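Local coordinates for probable adhesion protein (Pseudomonas aeruginosa PAO1, PDB 6R3Z) that probably captures ferrous iron in the periplasm as the solute-binding component of a metal transport system, and is seen here with a bound nickel ion, at residues K209-I212 and D213-A217; K165-A168 and A169-V173; A75-E78 and K79-I82; L33-A36 and G37-P40. All coordinates share one frame; numbering follows the deposited sequence.

Contact 1 of 4, residues K209-I212 and D213-A217; sequences KKTI and DQLKA
K209 and D213 meet one helical turn apart because their first torsions swing both chains to the same flank of helix 205-217. In K209, CG lies opposite the backbone N (chi1 -171°), and a late bend at chi4 turns the ammonium back toward the helix. D213 takes the other common choice, with CG turned away from its carbonyl carbon. K209 NZ then reaches D213 OD2 at 3.1 Å, a salt bridge whose hydrogen bond is weak. The other carboxylate oxygen serves a second lysine: K216 NZ donates to D213 OD1 over 3.2 Å, arriving on the anti side and 20° out of the carboxylate plane. To get there K216 bends at chi3 and chi4, and its CE passes I212 CG2 at 4.1 Å.

Underneath, the backbone is ordinary alpha-helix. D213 N bonds K209 O at 3.0 Å, doubling the link between these two residues, and L215 N bonds T211 O at 2.9 Å. I212 and L215 turn toward the neighbouring helix, where both pack on I237 of helix 234-241.

One carboxylate thus spans two cations, one oxygen for each, and K209 NZ and K216 NZ lie 6.9 Å apart. The two nearby ammonium groups, at i-4 and i+3, should favour the ionised form of D213, which in turn would partly neutralise the lysines on an exposed face.

Contact 2 of 4, residues K165-A168 and A169-V173; sequences KAPA and ADFRV
P167 lies against the phenyl ring of F171, the two crossing at a slant. CB does most of the touching: P167 CB sits 3.5 Å from F171 CD2 and hardly farther from CG, which puts it beside the CG-CD2 bond, near the root of the ring. P167 CG follows at 3.7 Å from F171 CD2. F171 presents this part of the ring because its CG stands opposite the backbone N (chi1 -172°), which carries the ring back beneath the preceding residues rather than out along the chain. Both side chains also pack on I276 of helix 260-277, and F171 continues onto V222 of strand 220-226, so the ring is buried although most of its neighbours in the segment are exposed.

The backbone closes the bend over this pair. F171 N donates to A168 O at 3.1 Å, and the N-H points fairly straight at the oxygen (156°), but the donor stands well above the carbonyl plane, 53° out of it. On the outer side, D170 folds its carboxylate back so that OD1 comes within 3.5 Å of A168 CB, while OD2 makes a weak, long ion pair with K221.

A second, tighter bend follows, in which R172 N bonds D170 O at 2.9 Å. The result is a type I beta turn from A168 to F171 running into an inverse gamma turn centred on F171, which delivers the chain from the loop after helix 138-160 into strand 172-175, an inner strand of a parallel sheet.

Contact 3 of 4, residues A75-E78 and K79-I82; sequences ASSE and KPGI
S77 and K79 form an ST turn just past the end of helix 68-76: the serine hydroxyl accepts the backbone N-H of the residue two places on. The bond from K79 N to S77 OG is 3.1 Å long and noticeably bent, with an N-H...O angle of 145°. It is set up by the serine rotamer, in which OG lies between the backbone N and the carbonyl carbon (chi1 76°) and so overhangs the chain that follows. The hydroxyl proton is spent in the other direction, on I74 O of the helix. OG is therefore gripped as acceptor and donor together, and ties the I74 carbonyl of the helix to the loop that leaves it. I50 and I53 of helix 47-53 pack against S77.

The longer side chains diverge. E78 is extended beyond CG, and its side chain touches K51 of helix 47-53. K79 is stretched too, its outer torsions all close to 180°, and this full length lets NZ donate to L56 O, with a weak bond to G54 O; the ammonium is thereby held by main-chain carbonyls beyond helix 47-53.

Next comes a type I beta turn from K79 to I82, closed by I82 N to K79 O at 3.1 Å. P80 holds its second position, and the ring leans back over the chain it has just left: P80 CD lies 3.5 Å from E78 C and 3.6 Å from S77 O. On the same ring, P80 CB comes to 4.1 Å from A75 O, the carbonyl oxygen of a residue in the last turn of the helix.

Contact 4 of 4, residues L33-A36 and G37-P40; sequences LIPA and GFNP
I34 reaches across the bend to P40, its CD1 coming 4.3 Å from P40 CB. CG1 lies between the backbone N and the carbonyl carbon (chi1 77°), and the chain then runs straight to CD1 (chi2 176°), which gives the methyl the span it needs; I34 also packs on F69 and Y43, and I34 O is hydrogen-bonded to the hydroxyl of Y256. P35, next in line, sets its ring against the phenyl of F38. The rings meet at an angle, P35 CB lying 3.8 Å from F38 CD1 and equally near CE1, so the CD1-CE1 side of the phenyl packs against the proline CB.

P35 O is 3.7 Å from F38 N, and no direct bond closes the turn. A water instead bridges two carbonyls, donating to P35 O at 3.2 Å and to F38 O at 2.9 Å. A36 then turns its carbonyl so that O lies at the edge of the F38 ring, near its plane, and the chain passes into G37, whose positive phi of 95° suits the third position of the bend.

This type II beta turn, P35 to F38, leads to the metal site: H41 is a nickel ligand, and second-shell N39 bonds its ND1 through OD1.

Along the chain the order is contact 4, contact 3, contact 2, contact 1, and the four divide between two lobes, each built on a four-stranded parallel sheet of order 2-1-3-4. Contacts 4 and 3, centres about 20 Å apart, belong to the first: one follows edge strand 29-32, the other precedes edge strand 84-86, and both touch helix 47-53. Contacts 2 and 1, centres about 19 Å apart, belong to the second, entering strand 172-175 and preceding strand 220-226. Nickel is held by histidines from both lobes (H41, H66 and H111; H177, H199 and H250), so metal binding joins them. Contact 4 lies beside that site; contacts 1 to 3 are packing within a lobe.

Contact 1 of 4, residues K209-I212 and D213-A217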
loop_
_atom_site.group_PDB
_atom_site.type_symbol
_atom_site.label_atom_id
_atom_site.label_comp_id
_atom_site.label_asym_id
_atom_site.label_seq_id
_atom_site.Cartn_x
_atom_site.Cartn_y
_atom_site.Cartn_z
ATOM N N LYS A 209 20.886 9.514 -14.052
ATOM C CA LYS A 209 22.193 9.044 -14.539
ATOM C C LYS A 209 23.002 8.442 -13.375
ATOM O O LYS A 209 23.584 7.356 -13.524
ATOM C CB LYS A 209 22.982 10.181 -15.199
ATOM C CG LYS A 209 24.242 9.696 -15.917
ATOM C CD LYS A 209 25.243 10.806 -16.160
ATOM C CE LYS A 209 26.461 10.309 -16.910
ATOM N NZ LYS A 209 27.273 9.357 -16.100
ATOM N N LYS A 210 23.010 9.131 -12.209
ATOM C CA LYS A 210 23.738 8.634 -11.028
ATOM C C LYS A 210 23.142 7.295 -10.558
ATOM O O LYS A 210 23.897 6.337 -10.315
ATOM C CB LYS A 210 23.762 9.671 -9.895
ATOM C CG LYS A 210 24.718 10.844 -10.179
ATOM C CD LYS A 210 24.912 11.793 -8.969
ATOM C CE LYS A 210 23.678 12.589 -8.610
ATOM N NZ LYS A 210 23.961 13.649 -7.606
ATOM N N THR A 211 21.795 7.189 -10.522
ATOM C CA THR A 211 21.145 5.929 -10.137
ATOM C C THR A 211 21.531 4.786 -11.100
ATOM O O THR A 211 21.865 3.693 -10.628
ATOM C CB THR A 211 19.627 6.107 -9.977
ATOM O OG1 THR A 211 19.404 7.006 -8.882
ATOM C CG2 THR A 211 18.915 4.766 -9.694
ATOM N N ILE A 212 21.496 5.036 -12.425
ATOM C CA ILE A 212 21.881 4.033 -13.439
ATOM C C ILE A 212 23.335 3.552 -13.182
ATOM O O ILE A 212 23.581 2.344 -13.114
ATOM C CB ILE A 212 21.638 4.559 -14.878
ATOM C CG1 ILE A 212 20.098 4.626 -15.163
ATOM C CG2 ILE A 212 22.381 3.714 -15.933
ATOM C CD1 ILE A 212 19.679 5.489 -16.348
ATOM N N ASP A 213 24.262 4.513 -12.940
ATOM C CA ASP A 213 25.667 4.191 -12.615
ATOM C C ASP A 213 25.775 3.295 -11.376
ATOM O O ASP A 213 26.531 2.330 -11.387
ATOM C CB ASP A 213 26.513 5.463 -12.464
ATOM C CG ASP A 213 26.810 6.152 -13.788
ATOM O OD1 ASP A 213 26.685 5.488 -14.853
ATOM O OD2 ASP A 213 27.173 7.349 -13.766
ATOM N N GLN A 214 24.968 3.582 -10.345
ATOM C CA GLN A 214 24.914 2.823 -9.098
ATOM C C GLN A 214 24.385 1.389 -9.323
ATOM O O GLN A 214 24.898 0.447 -8.708
ATOM C CB GLN A 214 24.015 3.540 -8.113
ATOM C CG GLN A 214 24.312 3.241 -6.671
ATOM C CD GLN A 214 23.743 4.344 -5.824
ATOM O OE1 GLN A 214 22.538 4.624 -5.847
ATOM N NE2 GLN A 214 24.589 4.981 -5.048
ATOM N N LEU A 215 23.332 1.232 -10.175
ATOM C CA LEU A 215 22.772 -0.098 -10.474
ATOM C C LEU A 215 23.864 -0.988 -11.065
ATOM O O LEU A 215 23.979 -2.154 -10.686
ATOM C CB LEU A 215 21.566 -0.016 -11.441
ATOM C CG LEU A 215 20.346 0.812 -10.958
ATOM C CD1 LEU A 215 19.237 0.842 -12.003
ATOM C CD2 LEU A 215 19.820 0.336 -9.610
ATOM N N LYS A 216 24.687 -0.419 -11.959
ATOM C CA LYS A 216 25.791 -1.132 -12.608
ATOM C C LYS A 216 26.903 -1.420 -11.600
ATOM O O LYS A 216 27.329 -2.567 -11.490
ATOM C CB LYS A 216 26.328 -0.333 -13.817
ATOM C CG LYS A 216 25.305 -0.175 -14.959
ATOM C CD LYS A 216 25.960 0.204 -16.298
ATOM C CE LYS A 216 25.928 1.684 -16.601
ATOM N NZ LYS A 216 26.985 2.435 -15.869
ATOM N N ALA A 217 27.349 -0.390 -10.837
ATOM C CA ALA A 217 28.424 -0.543 -9.849
ATOM C C ALA A 217 28.116 -1.592 -8.760
ATOM O O ALA A 217 28.989 -2.402 -8.419
ATOM C CB ALA A 217 28.773 0.805 -9.229
#

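Contact 2 of 4, residues K165-A168 and A169-V173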
loop_
_atom_site.group_PDB
_atom_site.type_symbol
_atom_site.label_atom_id
_atom_site.label_comp_id
_atom_site.label_asym_id
_atom_site.label_seq_id
_atom_site.Cartn_x
_atom_site.Cartn_y
_atom_site.Cartn_z
ATOM N N LYS A 165 13.682 -21.865 -3.776
ATOM C CA LYS A 165 14.799 -21.446 -2.944
ATOM C C LYS A 165 14.787 -19.953 -2.710
ATOM O O LYS A 165 14.284 -19.173 -3.535
ATOM C CB LYS A 165 16.126 -21.779 -3.658
ATOM C CG LYS A 165 16.347 -23.248 -3.980
ATOM C CD LYS A 165 17.724 -23.464 -4.584
ATOM C CE LYS A 165 18.157 -24.913 -4.537
ATOM N NZ LYS A 165 17.398 -25.754 -5.495
ATOM N N ALA A 166 15.464 -19.557 -1.639
ATOM C CA ALA A 166 15.718 -18.161 -1.338
ATOM C C ALA A 166 16.711 -17.699 -2.420
ATOM O O ALA A 166 17.435 -18.535 -2.981
ATOM C CB ALA A 166 16.364 -18.065 0.034
ATOM N N PRO A 167 16.737 -16.405 -2.793
ATOM C CA PRO A 167 17.683 -15.979 -3.842
ATOM C C PRO A 167 19.135 -16.035 -3.368
ATOM O O PRO A 167 19.373 -16.051 -2.158
ATOM C CB PRO A 167 17.227 -14.556 -4.167
ATOM C CG PRO A 167 16.563 -14.072 -2.933
ATOM C CD PRO A 167 15.944 -15.275 -2.269
ATOM N N ALA A 168 20.109 -16.085 -4.301
ATOM C CA ALA A 168 21.528 -16.105 -3.928
ATOM C C ALA A 168 21.906 -14.785 -3.231
ATOM O O ALA A 168 21.143 -13.816 -3.299
ATOM C CB ALA A 168 22.401 -16.329 -5.154
ATOM N N ALA A 169 23.064 -14.757 -2.543
ATOM C CA ALA A 169 23.540 -13.579 -1.818
ATOM C C ALA A 169 23.699 -12.328 -2.696
ATOM O O ALA A 169 23.577 -11.213 -2.179
ATOM C CB ALA A 169 24.846 -13.890 -1.119
ATOM N N ASP A 170 23.966 -12.514 -4.009
ATOM C CA ASP A 170 24.160 -11.401 -4.963
ATOM C C ASP A 170 22.850 -10.852 -5.581
ATOM O O ASP A 170 22.908 -10.027 -6.507
ATOM C CB ASP A 170 25.150 -11.828 -6.074
ATOM C CG ASP A 170 24.626 -12.836 -7.092
ATOM O OD1 ASP A 170 23.637 -13.543 -6.782
ATOM O OD2 ASP A 170 25.206 -12.918 -8.201
ATOM N N PHE A 171 21.682 -11.317 -5.095
ATOM C CA PHE A 171 20.401 -10.877 -5.650
ATOM C C PHE A 171 20.001 -9.503 -5.107
ATOM O O PHE A 171 19.205 -9.404 -4.174
ATOM C CB PHE A 171 19.310 -11.924 -5.420
ATOM C CG PHE A 171 17.992 -11.650 -6.107
ATOM C CD1 PHE A 171 17.857 -11.817 -7.482
ATOM C CD2 PHE A 171 16.879 -11.248 -5.375
ATOM C CE1 PHE A 171 16.629 -11.594 -8.112
ATOM C CE2 PHE A 171 15.648 -11.042 -6.004
ATOM C CZ PHE A 171 15.534 -11.211 -7.370
ATOM N N ARG A 172 20.595 -8.445 -5.664
ATOM C CA ARG A 172 20.252 -7.079 -5.251
ATOM C C ARG A 172 19.058 -6.597 -6.045
ATOM O O ARG A 172 18.940 -6.875 -7.240
ATOM C CB ARG A 172 21.428 -6.123 -5.367
ATOM C CG ARG A 172 22.445 -6.237 -4.215
ATOM C CD ARG A 172 23.450 -5.095 -4.310
ATOM N NE ARG A 172 24.567 -5.207 -3.364
ATOM C CZ ARG A 172 24.551 -4.738 -2.118
ATOM N NH1 ARG A 172 23.453 -4.170 -1.628
ATOM N NH2 ARG A 172 25.621 -4.866 -1.340
ATOM N N VAL A 173 18.183 -5.850 -5.366
ATOM C CA VAL A 173 16.904 -5.355 -5.878
ATOM C C VAL A 173 16.836 -3.825 -5.831
ATOM O O VAL A 173 17.264 -3.222 -4.855
ATOM C CB VAL A 173 15.785 -5.979 -4.970
ATOM C CG1 VAL A 173 14.431 -5.302 -5.133
ATOM C CG2 VAL A 173 15.670 -7.487 -5.199
#

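Contact 3 of 4, residues A75-E78 and K79-I82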
loop_
_atom_site.group_PDB
_atom_site.type_symbol
_atom_site.label_atom_id
_atom_site.label_comp_id
_atom_site.label_asym_id
_atom_site.label_seq_id
_atom_site.Cartn_x
_atom_site.Cartn_y
_atom_site.Cartn_z
ATOM N N ALA A 75 -9.710 18.940 8.729
ATOM C CA ALA A 75 -9.521 20.249 9.369
ATOM C C ALA A 75 -10.374 21.349 8.713
ATOM O O ALA A 75 -10.841 22.261 9.408
ATOM C CB ALA A 75 -8.041 20.628 9.330
ATOM N N SER A 76 -10.594 21.234 7.385
ATOM C CA SER A 76 -11.359 22.169 6.540
ATOM C C SER A 76 -12.861 21.849 6.459
ATOM O O SER A 76 -13.624 22.633 5.889
ATOM C CB SER A 76 -10.766 22.203 5.130
ATOM O OG SER A 76 -9.409 22.619 5.131
ATOM N N SER A 77 -13.281 20.695 7.013
ATOM C CA SER A 77 -14.665 20.229 6.945
ATOM C C SER A 77 -15.567 20.783 8.043
ATOM O O SER A 77 -15.109 21.490 8.933
ATOM C CB SER A 77 -14.692 18.701 6.984
ATOM O OG SER A 77 -14.454 18.278 8.316
ATOM N N GLU A 78 -16.839 20.348 8.016
ATOM C CA GLU A 78 -17.884 20.679 8.979
ATOM C C GLU A 78 -17.691 19.871 10.270
ATOM O O GLU A 78 -18.266 20.234 11.303
ATOM C CB GLU A 78 -19.277 20.398 8.369
ATOM C CG GLU A 78 -19.659 21.369 7.259
ATOM C CD GLU A 78 -20.847 20.964 6.400
ATOM O OE1 GLU A 78 -21.816 21.754 6.324
ATOM O OE2 GLU A 78 -20.805 19.867 5.794
ATOM N N LYS A 79 -16.861 18.790 10.213
ATOM C CA LYS A 79 -16.582 17.918 11.360
ATOM C C LYS A 79 -15.074 17.817 11.633
ATOM O O LYS A 79 -14.522 16.721 11.505
ATOM C CB LYS A 79 -17.204 16.516 11.158
ATOM C CG LYS A 79 -18.699 16.459 11.420
ATOM C CD LYS A 79 -19.229 15.037 11.236
ATOM C CE LYS A 79 -20.728 14.982 11.367
ATOM N NZ LYS A 79 -21.251 13.613 11.121
ATOM N N PRO A 80 -14.381 18.910 12.050
ATOM C CA PRO A 80 -12.938 18.790 12.313
ATOM C C PRO A 80 -12.605 17.866 13.475
ATOM O O PRO A 80 -11.478 17.397 13.550
ATOM C CB PRO A 80 -12.503 20.237 12.600
ATOM C CG PRO A 80 -13.733 20.907 13.078
ATOM C CD PRO A 80 -14.854 20.292 12.305
ATOM N N GLY A 81 -13.577 17.631 14.366
ATOM C CA GLY A 81 -13.396 16.763 15.525
ATOM C C GLY A 81 -13.905 15.348 15.311
ATOM O O GLY A 81 -14.067 14.597 16.279
ATOM N N ILE A 82 -14.154 14.967 14.040
ATOM C CA ILE A 82 -14.641 13.635 13.683
ATOM C C ILE A 82 -13.691 12.540 14.238
ATOM O O ILE A 82 -12.469 12.694 14.137
ATOM C CB ILE A 82 -14.858 13.498 12.126
ATOM C CG1 ILE A 82 -15.737 12.270 11.773
ATOM C CG2 ILE A 82 -13.526 13.471 11.342
ATOM C CD1 ILE A 82 -16.167 12.184 10.319
#

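Contact 4 of 4, residues L33-A36 and G37-P40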
loop_
_atom_site.group_PDB
_atom_site.type_symbol
_atom_site.label_atom_id
_atom_site.label_comp_id
_atom_site.label_asym_id
_atom_site.label_seq_id
_atom_site.Cartn_x
_atom_site.Cartn_y
_atom_site.Cartn_z
ATOM N N LEU A 33 -12.852 9.008 0.500
ATOM C CA LEU A 33 -12.732 10.457 0.657
ATOM C C LEU A 33 -12.432 11.127 -0.661
ATOM O O LEU A 33 -12.769 12.306 -0.847
ATOM C CB LEU A 33 -11.661 10.806 1.683
ATOM C CG LEU A 33 -12.177 11.267 3.054
ATOM C CD1 LEU A 33 -12.929 10.135 3.780
ATOM C CD2 LEU A 33 -11.014 11.730 3.934
ATOM N N ILE A 34 -11.742 10.409 -1.550
ATOM C CA ILE A 34 -11.370 10.960 -2.864
ATOM C C ILE A 34 -11.856 10.022 -3.987
ATOM O O ILE A 34 -11.914 8.805 -3.769
ATOM C CB ILE A 34 -9.858 11.348 -2.960
ATOM C CG1 ILE A 34 -8.920 10.131 -3.135
ATOM C CG2 ILE A 34 -9.433 12.210 -1.761
ATOM C CD1 ILE A 34 -7.380 10.489 -3.336
ATOM N N PRO A 35 -12.219 10.549 -5.176
ATOM C CA PRO A 35 -12.729 9.664 -6.242
ATOM C C PRO A 35 -11.692 8.670 -6.767
ATOM O O PRO A 35 -10.481 8.868 -6.624
ATOM C CB PRO A 35 -13.152 10.640 -7.352
ATOM C CG PRO A 35 -13.299 11.958 -6.683
ATOM C CD PRO A 35 -12.275 11.970 -5.589
ATOM N N ALA A 36 -12.191 7.582 -7.364
ATOM C CA ALA A 36 -11.366 6.567 -7.997
ATOM C C ALA A 36 -10.744 7.200 -9.267
ATOM O O ALA A 36 -11.335 8.103 -9.867
ATOM C CB ALA A 36 -12.232 5.364 -8.370
ATOM N N GLY A 37 -9.560 6.744 -9.636
ATOM C CA GLY A 37 -8.868 7.255 -10.816
ATOM C C GLY A 37 -7.862 8.353 -10.527
ATOM O O GLY A 37 -6.955 8.577 -11.333
ATOM N N PHE A 38 -7.996 9.035 -9.371
ATOM C CA PHE A 38 -7.055 10.080 -8.970
ATOM C C PHE A 38 -5.823 9.447 -8.314
ATOM O O PHE A 38 -5.969 8.532 -7.497
ATOM C CB PHE A 38 -7.726 11.082 -8.017
ATOM C CG PHE A 38 -8.685 12.033 -8.708
ATOM C CD1 PHE A 38 -9.958 11.614 -9.086
ATOM C CD2 PHE A 38 -8.317 13.344 -8.974
ATOM C CE1 PHE A 38 -10.834 12.486 -9.748
ATOM C CE2 PHE A 38 -9.201 14.221 -9.614
ATOM C CZ PHE A 38 -10.454 13.787 -9.994
ATOM N N ASN A 39 -4.620 9.933 -8.676
ATOM C CA ASN A 39 -3.364 9.476 -8.076
ATOM C C ASN A 39 -3.305 10.096 -6.680
ATOM O O ASN A 39 -3.314 11.328 -6.551
ATOM C CB ASN A 39 -2.159 9.905 -8.923
ATOM C CG ASN A 39 -0.812 9.419 -8.439
ATOM O OD1 ASN A 39 -0.668 8.835 -7.353
ATOM N ND2 ASN A 39 0.215 9.639 -9.250
ATOM N N PRO A 40 -3.316 9.270 -5.616
ATOM C CA PRO A 40 -3.279 9.842 -4.253
ATOM C C PRO A 40 -2.003 10.639 -3.950
ATOM O O PRO A 40 -2.013 11.481 -3.046
ATOM C CB PRO A 40 -3.456 8.622 -3.352
ATOM C CG PRO A 40 -2.909 7.475 -4.160
ATOM C CD PRO A 40 -3.287 7.791 -5.588
HETATM O O HOH W 1 -7.765 7.599 -5.443
#